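Local atomic coordinates of ribosomal RNA methyltransferase, putative (Plasmodium falciparum, PDB entry 2PLW), a protein that binds S-adenosylmethionine and probably methylates ribosomal RNA at a ribose 2'-O, this chain being the FtsJ-like methyltransferase domain of a longer RlmE-family protein. Residues A[8-13]-A[38-43]; A[70-75]-A[134-139]; A[172-177]-A[191-196]. One frame throughout, in Å; residues are numbered along the deposited sequence.

Contact 1. Residues A[8-13]-A[38-43]; sequences YKLIEL and QVILER. With SO4 (sulfate ion), chain B.
Arg43 NH1 is gripped twice, by a salt bridge to Asp14 OD2 and a hydrogen bond to Asn15 OD1, and this hold lays the guanidinium across Ile11, one of its faces turned to Ile11 O. The two side chains cross at about a right angle, Ile11 CG2 lying 3.5 Å from Arg43 NH2. No hydrogen bond joins helix segments 8-13 and 38-43 themselves; the rest of their contact is apolar. Val39 points from its helix toward the other and touches both Leu10 and Ile11. Its CG1 meets Leu10 CD2 and Ile11 CG1, each at 3.9 Å, while its CG2 faces the CG1 and CD1 atoms of Ile11. Leu10 CG stands anti to the backbone N (chi1 -174°), which carries CD2 past Val39 to Ile40 CG1 at 3.8 Å. Trp36 and Phe19 also cover Leu10, and Ile40 continues onto Ile51 of strand 49-55. Away from this apolar seam, Tyr8 OH donates to sulfate O1 (2.8 Å), an atom at the ring edge and near its plane; Tyr2 N also binds the ion, probably a guest from the crystallisation liquor. The segment axes approach to 9.9 Å and cross at -42°, the closest CA pair being Ile11 and Val39. Helix 35-43 begins with the S-adenosylmethionine-binding Ser35 and Trp36, just after Gly34. Here the N-terminal helix 7-17 therefore packs against the helix that follows the first strand and its cofactor loop, a pairing that belongs to the Rossmann-like fold of class I methyltransferases.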
loop_
_atom_site.group_PDB
_atom_site.type_symbol
_atom_site.label_atom_id
_atom_site.label_comp_id
_atom_site.label_asym_id
_atom_site.label_seq_id
_atom_site.Cartn_x
_atom_site.Cartn_y
_atom_site.Cartn_z
ATOM N N TYR A 8 -1.217 -14.883 -1.925
ATOM C CA TYR A 8 -1.923 -15.514 -0.809
ATOM C C TYR A 8 -1.944 -14.673 0.464
ATOM O O TYR A 8 -2.847 -14.833 1.273
ATOM C CB TYR A 8 -1.392 -16.932 -0.564
ATOM C CG TYR A 8 -1.736 -17.799 -1.761
ATOM C CD1 TYR A 8 -3.032 -18.259 -1.949
ATOM C CD2 TYR A 8 -0.770 -18.111 -2.725
ATOM C CE1 TYR A 8 -3.379 -19.035 -3.057
ATOM C CE2 TYR A 8 -1.099 -18.863 -3.848
ATOM C CZ TYR A 8 -2.408 -19.325 -4.004
ATOM O OH TYR A 8 -2.761 -20.098 -5.093
ATOM N N LYS A 9 -0.966 -13.778 0.619
ATOM C CA LYS A 9 -0.991 -12.802 1.720
ATOM C C LYS A 9 -2.132 -11.806 1.544
ATOM O O LYS A 9 -2.756 -11.419 2.505
ATOM C CB LYS A 9 0.347 -12.055 1.809
ATOM C CG LYS A 9 1.481 -12.989 2.224
ATOM C CD LYS A 9 2.772 -12.258 2.587
ATOM C CE LYS A 9 3.485 -11.769 1.356
ATOM N NZ LYS A 9 4.976 -11.744 1.505
ATOM N N LEU A 10 -2.376 -11.351 0.314
ATOM C CA LEU A 10 -3.492 -10.419 0.105
ATOM C C LEU A 10 -4.835 -11.116 0.263
ATOM O O LEU A 10 -5.767 -10.579 0.867
ATOM C CB LEU A 10 -3.381 -9.681 -1.231
ATOM C CG LEU A 10 -4.470 -8.599 -1.402
ATOM C CD1 LEU A 10 -4.424 -7.517 -0.289
ATOM C CD2 LEU A 10 -4.299 -7.947 -2.751
ATOM N N ILE A 11 -4.924 -12.341 -0.259
ATOM C CA ILE A 11 -6.135 -13.158 -0.054
ATOM C C ILE A 11 -6.459 -13.303 1.454
ATOM O O ILE A 11 -7.598 -13.136 1.872
ATOM C CB ILE A 11 -5.979 -14.531 -0.756
ATOM C CG1 ILE A 11 -5.976 -14.341 -2.272
ATOM C CG2 ILE A 11 -7.085 -15.503 -0.319
ATOM C CD1 ILE A 11 -5.308 -15.472 -3.050
ATOM N N GLU A 12 -5.448 -13.592 2.271
ATOM C CA GLU A 12 -5.613 -13.705 3.711
ATOM C C GLU A 12 -6.091 -12.375 4.309
ATOM O O GLU A 12 -7.027 -12.341 5.100
ATOM C CB GLU A 12 -4.285 -14.151 4.337
ATOM C CG GLU A 12 -4.245 -14.169 5.848
ATOM C CD GLU A 12 -2.866 -14.526 6.410
ATOM O OE1 GLU A 12 -1.970 -14.948 5.629
ATOM O OE2 GLU A 12 -2.696 -14.373 7.655
ATOM N N LEU A 13 -5.436 -11.281 3.906
ATOM C CA LEU A 13 -5.784 -9.959 4.402
ATOM C C LEU A 13 -7.236 -9.599 4.087
ATOM O O LEU A 13 -7.968 -9.139 4.965
ATOM C CB LEU A 13 -4.844 -8.902 3.821
ATOM C CG LEU A 13 -3.459 -8.822 4.474
ATOM C CD1 LEU A 13 -2.547 -7.991 3.578
ATOM C CD2 LEU A 13 -3.562 -8.223 5.872
ATOM N N GLN A 38 -3.377 -8.978 -9.522
ATOM C CA GLN A 38 -4.203 -10.106 -9.979
ATOM C C GLN A 38 -5.284 -10.477 -8.987
ATOM O O GLN A 38 -6.415 -10.732 -9.388
ATOM C CB GLN A 38 -3.339 -11.336 -10.231
ATOM C CG GLN A 38 -2.387 -11.147 -11.358
ATOM C CD GLN A 38 -1.519 -12.346 -11.504
ATOM O OE1 GLN A 38 -0.643 -12.584 -10.679
ATOM N NE2 GLN A 38 -1.738 -13.112 -12.571
ATOM N N VAL A 39 -4.954 -10.509 -7.693
ATOM C CA VAL A 39 -5.948 -10.830 -6.652
ATOM C C VAL A 39 -7.045 -9.764 -6.624
ATOM O O VAL A 39 -8.239 -10.070 -6.534
ATOM C CB VAL A 39 -5.285 -10.921 -5.245
ATOM C CG1 VAL A 39 -6.334 -10.912 -4.144
ATOM C CG2 VAL A 39 -4.396 -12.164 -5.149
ATOM N N ILE A 40 -6.630 -8.500 -6.710
ATOM C CA ILE A 40 -7.576 -7.393 -6.734
ATOM C C ILE A 40 -8.535 -7.515 -7.916
ATOM O O ILE A 40 -9.745 -7.305 -7.755
ATOM C CB ILE A 40 -6.857 -6.005 -6.722
ATOM C CG1 ILE A 40 -6.061 -5.825 -5.418
ATOM C CG2 ILE A 40 -7.898 -4.870 -6.858
ATOM C CD1 ILE A 40 -4.962 -4.704 -5.528
ATOM N N LEU A 41 -8.001 -7.878 -9.078
ATOM C CA LEU A 41 -8.843 -8.151 -10.256
ATOM C C LEU A 41 -9.864 -9.264 -10.002
ATOM O O LEU A 41 -11.038 -9.082 -10.287
ATOM C CB LEU A 41 -7.996 -8.453 -11.491
ATOM C CG LEU A 41 -7.316 -7.312 -12.229
ATOM C CD1 LEU A 41 -6.304 -7.890 -13.198
ATOM C CD2 LEU A 41 -8.322 -6.438 -13.004
ATOM N N GLU A 42 -9.419 -10.386 -9.444
ATOM C CA GLU A 42 -10.305 -11.522 -9.134
ATOM C C GLU A 42 -11.443 -11.173 -8.197
ATOM O O GLU A 42 -12.593 -11.580 -8.407
ATOM C CB GLU A 42 -9.514 -12.636 -8.461
ATOM C CG GLU A 42 -8.622 -13.389 -9.375
ATOM C CD GLU A 42 -7.746 -14.367 -8.626
ATOM O OE1 GLU A 42 -7.644 -14.278 -7.367
ATOM O OE2 GLU A 42 -7.140 -15.216 -9.306
ATOM N N ARG A 43 -11.101 -10.454 -7.134
ATOM C CA ARG A 43 -12.045 -10.163 -6.081
ATOM C C ARG A 43 -12.993 -9.038 -6.467
ATOM O O ARG A 43 -14.026 -8.853 -5.832
ATOM C CB ARG A 43 -11.309 -9.873 -4.790
ATOM C CG ARG A 43 -10.490 -11.065 -4.369
ATOM C CD ARG A 43 -10.406 -11.187 -2.902
ATOM N NE ARG A 43 -10.222 -12.581 -2.533
ATOM C CZ ARG A 43 -10.534 -13.089 -1.351
ATOM N NH1 ARG A 43 -11.014 -12.316 -0.391
ATOM N NH2 ARG A 43 -10.322 -14.374 -1.125
HETATM S S SO4 B . -1.329 -20.314 -8.382
HETATM O O1 SO4 B . -0.764 -19.849 -7.110
HETATM O O2 SO4 B . -2.083 -21.535 -8.101
HETATM O O3 SO4 B . -2.209 -19.317 -8.975
HETATM O O4 SO4 B . -0.257 -20.537 -9.328
#

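Contact 2. Residues A[70-75]-A[134-139]. With SAM (S-adenosylmethionine), chain C.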
loop_
_atom_site.group_PDB
_atom_site.type_symbol
_atom_site.label_atom_id
_atom_site.label_comp_id
_atom_site.label_asym_id
_atom_site.label_seq_id
_atom_site.Cartn_x
_atom_site.Cartn_y
_atom_site.Cartn_z
ATOM N N GLY A 70 7.693 4.003 -10.452
ATOM C CA GLY A 70 8.162 5.055 -9.550
ATOM C C GLY A 70 8.508 4.569 -8.169
ATOM O O GLY A 70 7.963 3.583 -7.692
ATOM N N GLU A 71 9.449 5.248 -7.529
ATOM C CA GLU A 71 9.807 4.897 -6.179
ATOM C C GLU A 71 9.113 5.874 -5.220
ATOM O O GLU A 71 9.410 7.070 -5.219
ATOM C CB GLU A 71 11.332 4.943 -6.010
ATOM C CG GLU A 71 11.788 4.702 -4.575
ATOM C CD GLU A 71 13.305 4.651 -4.448
ATOM O OE1 GLU A 71 14.006 4.981 -5.427
ATOM O OE2 GLU A 71 13.786 4.287 -3.366
ATOM N N ILE A 72 8.164 5.378 -4.426
ATOM C CA ILE A 72 7.504 6.261 -3.472
ATOM C C ILE A 72 8.543 6.777 -2.468
ATOM O O ILE A 72 9.397 6.024 -2.012
ATOM C CB ILE A 72 6.301 5.560 -2.783
ATOM C CG1 ILE A 72 5.271 5.184 -3.845
ATOM C CG2 ILE A 72 5.729 6.449 -1.687
ATOM C CD1 ILE A 72 4.604 6.368 -4.579
ATOM N N GLY A 73 8.502 8.068 -2.179
ATOM C CA GLY A 73 9.544 8.683 -1.362
ATOM C C GLY A 73 10.604 9.363 -2.210
ATOM O O GLY A 73 11.475 10.045 -1.676
ATOM N N LYS A 74 10.536 9.176 -3.527
ATOM C CA LYS A 74 11.491 9.786 -4.466
ATOM C C LYS A 74 10.828 10.398 -5.709
ATOM O O LYS A 74 10.984 11.593 -6.002
ATOM C CB LYS A 74 12.542 8.747 -4.883
ATOM C CG LYS A 74 13.533 9.213 -5.944
ATOM C CD LYS A 74 14.258 8.051 -6.581
ATOM C CE LYS A 74 15.279 8.518 -7.612
ATOM N NZ LYS A 74 14.691 9.422 -8.660
ATOM N N ASP A 75 10.097 9.561 -6.446
ATOM C CA ASP A 75 9.419 9.953 -7.690
ATOM C C ASP A 75 8.032 10.570 -7.510
ATOM O O ASP A 75 7.389 10.951 -8.477
ATOM C CB ASP A 75 9.337 8.745 -8.621
ATOM C CG ASP A 75 10.704 8.189 -8.956
ATOM O OD1 ASP A 75 11.588 9.003 -9.342
ATOM O OD2 ASP A 75 10.896 6.958 -8.841
ATOM N N LEU A 134 7.262 5.370 6.740
ATOM C CA LEU A 134 6.964 6.786 6.889
ATOM C C LEU A 134 6.811 7.452 5.511
ATOM O O LEU A 134 5.893 8.236 5.344
ATOM C CB LEU A 134 8.027 7.483 7.756
ATOM C CG LEU A 134 7.920 7.131 9.242
ATOM C CD1 LEU A 134 9.172 7.602 9.998
ATOM C CD2 LEU A 134 6.647 7.755 9.836
ATOM N N SER A 135 7.682 7.133 4.541
ATOM C CA SER A 135 7.599 7.703 3.187
ATOM C C SER A 135 6.277 7.343 2.526
ATOM O O SER A 135 5.588 8.212 1.979
ATOM C CB SER A 135 8.772 7.254 2.287
ATOM O OG SER A 135 9.977 7.827 2.775
ATOM N N ILE A 136 5.912 6.065 2.625
ATOM C CA ILE A 136 4.677 5.599 2.017
ATOM C C ILE A 136 3.485 6.226 2.734
ATOM O O ILE A 136 2.534 6.645 2.086
ATOM C CB ILE A 136 4.580 4.057 2.038
ATOM C CG1 ILE A 136 5.635 3.452 1.102
ATOM C CG2 ILE A 136 3.200 3.620 1.537
ATOM C CD1 ILE A 136 5.861 1.966 1.349
ATOM N N THR A 137 3.542 6.322 4.065
ATOM C CA THR A 137 2.468 6.974 4.847
ATOM C C THR A 137 2.263 8.467 4.479
ATOM O O THR A 137 1.146 8.925 4.297
ATOM C CB THR A 137 2.731 6.782 6.350
ATOM O OG1 THR A 137 2.795 5.368 6.618
ATOM C CG2 THR A 137 1.644 7.475 7.231
ATOM N N HIS A 138 3.372 9.182 4.303
ATOM C CA HIS A 138 3.323 10.578 3.886
ATOM C C HIS A 138 2.655 10.735 2.523
ATOM O O HIS A 138 1.866 11.650 2.321
ATOM C CB HIS A 138 4.742 11.136 3.850
ATOM C CG HIS A 138 4.794 12.591 3.525
ATOM N ND1 HIS A 138 4.535 13.572 4.458
ATOM C CD2 HIS A 138 5.049 13.229 2.359
ATOM C CE1 HIS A 138 4.635 14.757 3.881
ATOM N NE2 HIS A 138 4.944 14.576 2.609
ATOM N N PHE A 139 2.995 9.842 1.591
ATOM C CA PHE A 139 2.401 9.838 0.268
ATOM C C PHE A 139 0.898 9.470 0.375
ATOM O O PHE A 139 0.016 10.122 -0.218
ATOM C CB PHE A 139 3.185 8.871 -0.618
ATOM C CG PHE A 139 2.463 8.473 -1.859
ATOM C CD1 PHE A 139 2.487 9.288 -2.972
ATOM C CD2 PHE A 139 1.701 7.307 -1.886
ATOM C CE1 PHE A 139 1.817 8.934 -4.123
ATOM C CE2 PHE A 139 1.008 6.934 -3.044
ATOM C CZ PHE A 139 1.070 7.749 -4.159
HETATM N N SAM C . 2.884 -7.608 -3.772
HETATM C CA SAM C . 3.742 -7.968 -4.951
HETATM C C SAM C . 3.106 -9.072 -5.796
HETATM O O SAM C . 2.189 -9.739 -5.313
HETATM O OXT SAM C . 3.453 -9.309 -6.960
HETATM C CB SAM C . 5.132 -8.390 -4.457
HETATM C CG SAM C . 5.854 -7.149 -3.933
HETATM S SD SAM C . 7.631 -7.339 -3.691
HETATM C CE SAM C . 7.585 -8.430 -2.259
HETATM C "C5'" SAM C . 8.095 -5.755 -2.943
HETATM C "C4'" SAM C . 8.224 -4.666 -4.009
HETATM O "O4'" SAM C . 8.348 -3.407 -3.343
HETATM C "C3'" SAM C . 9.451 -4.791 -4.947
HETATM O "O3'" SAM C . 9.053 -5.082 -6.269
HETATM C "C2'" SAM C . 10.134 -3.418 -4.856
HETATM O "O2'" SAM C . 10.636 -2.878 -6.074
HETATM C "C1'" SAM C . 9.027 -2.559 -4.272
HETATM N N9 SAM C . 9.455 -1.334 -3.593
HETATM C C8 SAM C . 10.354 -1.187 -2.557
HETATM N N7 SAM C . 10.410 0.118 -2.218
HETATM C C5 SAM C . 9.551 0.796 -3.024
HETATM C C6 SAM C . 9.191 2.141 -3.124
HETATM N N6 SAM C . 9.726 3.057 -2.329
HETATM N N1 SAM C . 8.263 2.537 -4.054
HETATM C C2 SAM C . 7.666 1.624 -4.904
HETATM N N3 SAM C . 8.008 0.288 -4.801
HETATM C C4 SAM C . 8.944 -0.106 -3.890
#
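Ile72 and Gly73, in the loop after strand 66-69, pack on the flank of helix 122-143 through Ser135, Ile136 and Phe139, a buried apolar contact with no hydrogen bond between the segments. Ile72 carries most of it. Its two ends work separately: chi1 of -62° sets CG1 beside the backbone N and leaves CG2 anti to it, where it presses on Phe139 CB at 3.7 Å and lies 3.9 Å from Ile136 CA, whereas CD1 reaches over the aromatic ring. This methyl sits 3.7 Å from the centroid of the Phe139 ring and only 6° off its normal, a well-centred CH-pi contact. Val94 and Ile29 touch both Ile72 and Phe139, tying the pair to helix 93-102 and to strand 24-29. At the outer end Gly73, with a positive phi of 97° and no side chain, brings its CA to 4.0 Å from Ser135 CB. While the side chain of Ile72 faces the helix, its backbone pairs with the adenine of S-adenosylmethionine: Ile72 N donates to N1 of the ligand (2.9 Å), and N6 of the ligand returns a bond to Ile72 O (3.0 Å). Glu71 CG adds a contact to N6. The loop is braced from within, since Glu71 O accepts from both Lys74 N and Asp75 N, and Asp75 OD2 takes Glu71 N on its anti lone pair. Lys74 NZ makes a salt bridge with Asp75 OD1 from the syn side but tilted out of the carboxylate plane. Packing of Ile72 probably helps to position the peptide groups that recognise the base. A loop after the third strand, pairing through its backbone with N1 and N6 of adenine, forms part of the adenine pocket of the Rossmann-like, class I methyltransferase cofactor site.

Contact 3. Residues A[172-177]-A[191-196]; sequences QLVHTT and LVCKNF
Near-trans chi1 angles in Gln172 (-175°) and Asn195 (-169°) extend both side chains until Asn195 ND2 donates to Gln172 OE1 at 2.8 Å. The bond is almost straight; its acceptor lies in the Asn195 amide plane, while the N-H comes in tilted from the Gln172 carbonyl plane, the two amides being 76° apart. Gln172 N donates to Asn195 O from above the carbonyl plane. Leu173 and Lys194 then exchange backbone bonds, as do His175 and Val192. With two residues, Gln172 and Leu173, opposite the single Lys194, the pair carries a classic beta bulge. Leu173 CD1 rests on Lys194 CB at 3.6 Å, and past the strand the side chains of Thr177 and Val192 cross at about a right angle, CG2 to CG2 at 3.7 Å. The bent chain of Lys194 leads away from strand 173-176, its NZ bonded to Tyr17 O of helix 7-17. On the face opposite Leu173, Val174 CG1 meets Cys193 SG at 3.9 Å, and Leu191 CD2 lies alongside Thr176 OG1; helix 160-168 covers Val174 and Leu191. Strand 191-194 also bonds to strand 148-155, leaving 171-176 at the sheet edge: the hairpin that ends the seven-stranded class I methyltransferase sheet (order 3-2-1-4-5-7-6).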
loop_
_atom_site.group_PDB
_atom_site.type_symbol
_atom_site.label_atom_id
_atom_site.label_comp_id
_atom_site.label_asym_id
_atom_site.label_seq_id
_atom_site.Cartn_x
_atom_site.Cartn_y
_atom_site.Cartn_z
ATOM N N GLN A 172 -9.817 5.888 11.972
ATOM C CA GLN A 172 -10.654 5.470 13.079
ATOM C C GLN A 172 -10.046 4.302 13.840
ATOM O O GLN A 172 -10.030 4.330 15.077
ATOM C CB GLN A 172 -12.039 5.107 12.592
ATOM C CG GLN A 172 -12.977 4.784 13.753
ATOM C CD GLN A 172 -14.212 4.111 13.258
ATOM O OE1 GLN A 172 -14.473 4.112 12.067
ATOM N NE2 GLN A 172 -14.970 3.475 14.165
ATOM N N LEU A 173 -9.567 3.281 13.118
ATOM C CA LEU A 173 -8.988 2.088 13.756
ATOM C C LEU A 173 -7.723 1.638 13.051
ATOM O O LEU A 173 -7.636 1.700 11.829
ATOM C CB LEU A 173 -9.945 0.886 13.793
ATOM C CG LEU A 173 -11.476 0.801 13.798
ATOM C CD1 LEU A 173 -11.995 0.625 12.387
ATOM C CD2 LEU A 173 -11.890 -0.418 14.637
ATOM N N VAL A 174 -6.777 1.115 13.824
ATOM C CA VAL A 174 -5.553 0.559 13.272
ATOM C C VAL A 174 -5.224 -0.744 13.975
ATOM O O VAL A 174 -5.170 -0.782 15.212
ATOM C CB VAL A 174 -4.348 1.532 13.428
ATOM C CG1 VAL A 174 -3.095 0.912 12.818
ATOM C CG2 VAL A 174 -4.647 2.876 12.745
ATOM N N HIS A 175 -5.004 -1.788 13.180
ATOM C CA HIS A 175 -4.753 -3.152 13.679
ATOM C C HIS A 175 -3.380 -3.612 13.230
ATOM O O HIS A 175 -2.947 -3.301 12.123
ATOM C CB HIS A 175 -5.810 -4.139 13.158
ATOM C CG HIS A 175 -7.222 -3.669 13.329
ATOM N ND1 HIS A 175 -7.862 -2.865 12.407
ATOM C CD2 HIS A 175 -8.118 -3.887 14.323
ATOM C CE1 HIS A 175 -9.092 -2.612 12.823
ATOM N NE2 HIS A 175 -9.272 -3.219 13.984
ATOM N N THR A 176 -2.670 -4.331 14.093
ATOM C CA THR A 176 -1.468 -5.020 13.662
ATOM C C THR A 176 -1.828 -6.491 13.418
ATOM O O THR A 176 -2.480 -7.135 14.263
ATOM C CB THR A 176 -0.342 -4.910 14.707
ATOM O OG1 THR A 176 -0.207 -3.548 15.123
ATOM C CG2 THR A 176 0.971 -5.346 14.099
ATOM N N THR A 177 -1.430 -7.016 12.262
ATOM C CA THR A 177 -1.668 -8.424 11.954
ATOM C C THR A 177 -0.616 -9.283 12.666
ATOM O O THR A 177 0.351 -8.757 13.200
ATOM C CB THR A 177 -1.594 -8.679 10.441
ATOM O OG1 THR A 177 -0.243 -8.513 10.001
ATOM C CG2 THR A 177 -2.478 -7.698 9.703
ATOM N N LEU A 191 0.215 -3.170 9.017
ATOM C CA LEU A 191 -0.624 -2.250 9.770
ATOM C C LEU A 191 -1.871 -2.019 8.910
ATOM O O LEU A 191 -1.762 -1.564 7.783
ATOM C CB LEU A 191 0.099 -0.940 10.058
ATOM C CG LEU A 191 1.383 -1.079 10.897
ATOM C CD1 LEU A 191 2.325 0.144 10.701
ATOM C CD2 LEU A 191 1.054 -1.287 12.367
ATOM N N VAL A 192 -3.015 -2.431 9.433
ATOM C CA VAL A 192 -4.302 -2.331 8.742
ATOM C C VAL A 192 -5.081 -1.155 9.297
ATOM O O VAL A 192 -5.467 -1.145 10.478
ATOM C CB VAL A 192 -5.117 -3.650 8.909
ATOM C CG1 VAL A 192 -6.443 -3.534 8.164
ATOM C CG2 VAL A 192 -4.325 -4.794 8.375
ATOM N N CYS A 193 -5.337 -0.150 8.451
ATOM C CA CYS A 193 -5.905 1.086 8.918
ATOM C C CYS A 193 -7.228 1.314 8.222
ATOM O O CYS A 193 -7.290 1.349 6.993
ATOM C CB CYS A 193 -4.965 2.254 8.564
ATOM S SG CYS A 193 -3.256 1.984 9.109
ATOM N N LYS A 194 -8.272 1.489 9.029
ATOM C CA LYS A 194 -9.622 1.626 8.540
ATOM C C LYS A 194 -10.245 2.958 8.870
ATOM O O LYS A 194 -10.158 3.455 10.002
ATOM C CB LYS A 194 -10.472 0.472 9.090
ATOM C CG LYS A 194 -9.846 -0.909 8.842
ATOM C CD LYS A 194 -10.205 -1.508 7.475
ATOM C CE LYS A 194 -11.601 -2.136 7.444
ATOM N NZ LYS A 194 -11.689 -3.537 7.996
ATOM N N ASN A 195 -10.876 3.535 7.842
ATOM C CA ASN A 195 -11.689 4.728 7.914
ATOM C C ASN A 195 -10.820 5.964 8.162
ATOM O O ASN A 195 -10.769 6.526 9.250
ATOM C CB ASN A 195 -12.870 4.551 8.915
ATOM C CG ASN A 195 -13.881 5.673 8.827
ATOM O OD1 ASN A 195 -13.974 6.364 7.821
ATOM N ND2 ASN A 195 -14.666 5.843 9.896
ATOM N N PHE A 196 -10.157 6.386 7.074
ATOM C CA PHE A 196 -9.374 7.611 7.135
ATOM C C PHE A 196 -10.254 8.789 7.526
ATOM O O PHE A 196 -11.248 9.081 6.854
ATOM C CB PHE A 196 -8.745 7.895 5.773
ATOM C CG PHE A 196 -7.828 9.120 5.780
ATOM C CD1 PHE A 196 -6.618 9.070 6.467
ATOM C CD2 PHE A 196 -8.184 10.303 5.119
ATOM C CE1 PHE A 196 -5.748 10.191 6.480
ATOM C CE2 PHE A 196 -7.349 11.421 5.134
ATOM C CZ PHE A 196 -6.125 11.364 5.813
#

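From the N terminus, the three contacts close in series; none nests in or crosses another. Contact 1 closes a loop holding strand 24-29 and the start of the cofactor-binding helix. Contact 2 spans a longer excursion, through helix 93-102 and strand 107-112, and ties the adenine loop to helix 122-143. Contact 3 shuts the C-terminal hairpin. Contacts 1 and 2 lie on opposite sides of the chain's centre, about 23 Å apart between centres; S-adenosylmethionine binds to contact 2 by its adenine and passes about 7 Å from the side chain of Leu10 in contact 1. Contacts 1 and 3 touch where Leu13 CD2 packs on Thr177 CG2 at 4.0 Å; contacts 2 and 3 do not touch.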